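Local coordinates for armadillo repeat protein arm00016 (Synthetic construct, PDB 4D4E) that was computationally designed as an armadillo repeat protein for modular peptide recognition, and probably serves as a scaffold for binding peptides in extended form, at residues A[19-24]-A[57-62]. Numbering follows the deposited sequence. Where two conformers were deposited one is given.
Sequences QQLNSP and SPLVKL
In this armadillo solenoid, L21 and N22 of the type I beta turn Q20-S23, next to the first helix of the chain (14-20), pack against P58 of the short helix 56-61 and against L62. L21 supplies the apolar side. Its CD1 lies 4.2 Å from CB of P58, a ring carbon, and equally far from CD2 of L59. The side chains of L21 and P58 cross at about a right angle. L62 comes in alongside the backbone of L21. CD2 of L62 sits 3.7 Å from the carbonyl O of L21, and CD1 of L62 is 4.2 Å from CB of L21.

The fold is all helical, and here the turn Q20-S23 packs on helix 56-61, one of the short helices of the solenoid. Longer helices pack against the same leucines. L21 also rests on L36 and L59 on L33, both of helix 26-40, while L62 reaches V70 and A74 of helix 68-81.

N22 carries the polar, more exposed side. It was modelled in two conformers, and the contacts of its side chain hold for one of them. In that conformer CG stands anti to the residue's own carbonyl carbon (chi1 -43°), and the amide turns back toward Q19. ND2 donates to O of Q19 at 3.1 Å, with an N-H...O angle of 151°. This donor lies above the carbonyl plane, 46° out of it. The backbone N of N22 reaches the same O from the same face, and two donors thus grip one acceptor. The ND2 bond probably helps hold the amide with OD1 directed across the gap, 3.7 Å from CB of P58. No direct hydrogen bond joins the segments. A water lies between OD1 of N22 and the carbonyl O of P58, within hydrogen-bonding distance of each, 2.9 Å from the latter.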
# COMPACT_ATOMS: atom_id res chain seq x y z
N GLN A 19 -22.45 -13.71 -8.00
CA GLN A 19 -22.81 -15.03 -7.54
C GLN A 19 -21.74 -16.09 -7.86
O GLN A 19 -21.48 -16.98 -7.03
CB GLN A 19 -24.14 -15.46 -8.15
CG GLN A 19 -24.88 -16.41 -7.24
CD GLN A 19 -25.97 -17.15 -7.98
OE1 GLN A 19 -26.33 -16.78 -9.09
NE2 GLN A 19 -26.51 -18.20 -7.36
N GLN A 20 -21.14 -16.00 -9.05
CA GLN A 20 -20.14 -16.97 -9.49
C GLN A 20 -18.86 -16.95 -8.68
O GLN A 20 -18.15 -17.96 -8.68
CB GLN A 20 -19.84 -16.82 -10.98
CG GLN A 20 -21.03 -17.21 -11.83
CD GLN A 20 -20.88 -16.78 -13.28
OE1 GLN A 20 -19.97 -16.00 -13.63
NE2 GLN A 20 -21.75 -17.29 -14.15
N LEU A 21 -18.55 -15.84 -8.00
CA LEU A 21 -17.44 -15.80 -7.02
C LEU A 21 -17.62 -16.82 -5.89
O LEU A 21 -16.66 -17.19 -5.23
CB LEU A 21 -17.28 -14.38 -6.42
CG LEU A 21 -17.05 -13.23 -7.40
CD1 LEU A 21 -16.82 -11.96 -6.63
CD2 LEU A 21 -15.85 -13.49 -8.36
N ASN A 22 -18.87 -17.22 -5.65
CA ASN A 22 -19.23 -18.13 -4.57
C ASN A 22 -19.45 -19.56 -5.11
O ASN A 22 -19.80 -20.45 -4.37
CB ASN A 22 -20.50 -17.64 -3.80
CG ASN A 22 -20.50 -16.12 -3.52
OD1 ASN A 22 -19.95 -15.66 -2.52
ND2 ASN A 22 -21.15 -15.36 -4.39
N SER A 23 -19.24 -19.75 -6.42
CA SER A 23 -19.36 -21.05 -7.11
C SER A 23 -18.20 -21.99 -6.82
O SER A 23 -17.06 -21.58 -6.95
CB SER A 23 -19.42 -20.85 -8.62
OG SER A 23 -19.05 -22.03 -9.32
N PRO A 24 -18.48 -23.27 -6.47
CA PRO A 24 -17.37 -24.21 -6.23
C PRO A 24 -16.71 -24.67 -7.55
O PRO A 24 -15.61 -25.21 -7.52
CB PRO A 24 -18.04 -25.39 -5.51
CG PRO A 24 -19.43 -24.92 -5.18
CD PRO A 24 -19.77 -23.93 -6.26
N SER A 57 -18.05 -7.97 -0.30
CA SER A 57 -17.94 -9.06 0.69
C SER A 57 -17.44 -10.32 0.07
O SER A 57 -16.51 -10.91 0.58
CB SER A 57 -19.26 -9.33 1.44
OG SER A 57 -19.06 -8.83 2.72
N PRO A 58 -18.04 -10.75 -1.06
CA PRO A 58 -17.58 -12.02 -1.66
C PRO A 58 -16.09 -11.96 -2.12
O PRO A 58 -15.34 -12.95 -1.99
CB PRO A 58 -18.56 -12.27 -2.83
CG PRO A 58 -19.64 -11.29 -2.71
CD PRO A 58 -19.27 -10.23 -1.69
N LEU A 59 -15.63 -10.78 -2.56
CA LEU A 59 -14.24 -10.63 -2.89
C LEU A 59 -13.33 -10.78 -1.69
O LEU A 59 -12.35 -11.47 -1.79
CB LEU A 59 -13.96 -9.29 -3.57
CG LEU A 59 -13.98 -9.05 -5.05
CD1 LEU A 59 -13.38 -7.65 -5.18
CD2 LEU A 59 -13.11 -10.07 -5.81
N VAL A 60 -13.62 -10.11 -0.57
CA VAL A 60 -12.84 -10.25 0.68
C VAL A 60 -12.81 -11.72 1.16
O VAL A 60 -11.81 -12.17 1.73
CB VAL A 60 -13.46 -9.37 1.81
CG1 VAL A 60 -12.77 -9.61 3.15
CG2 VAL A 60 -13.36 -7.90 1.44
N LYS A 61 -13.93 -12.43 1.00
CA LYS A 61 -14.02 -13.79 1.44
C LYS A 61 -13.13 -14.72 0.61
O LYS A 61 -12.72 -15.77 1.12
CB LYS A 61 -15.46 -14.27 1.43
CG LYS A 61 -15.65 -15.61 2.09
CD LYS A 61 -16.78 -16.36 1.41
CE LYS A 61 -16.58 -17.87 1.47
NZ LYS A 61 -17.37 -18.43 0.35
N LEU A 62 -12.84 -14.35 -0.64
CA LEU A 62 -11.89 -15.10 -1.49
C LEU A 62 -10.44 -15.02 -1.04
O LEU A 62 -9.61 -15.78 -1.55
CB LEU A 62 -11.98 -14.63 -2.97
CG LEU A 62 -13.23 -15.07 -3.76
CD1 LEU A 62 -13.27 -14.50 -5.16
CD2 LEU A 62 -13.34 -16.61 -3.76
O HOH W 1 -16.75 -15.42 -2.27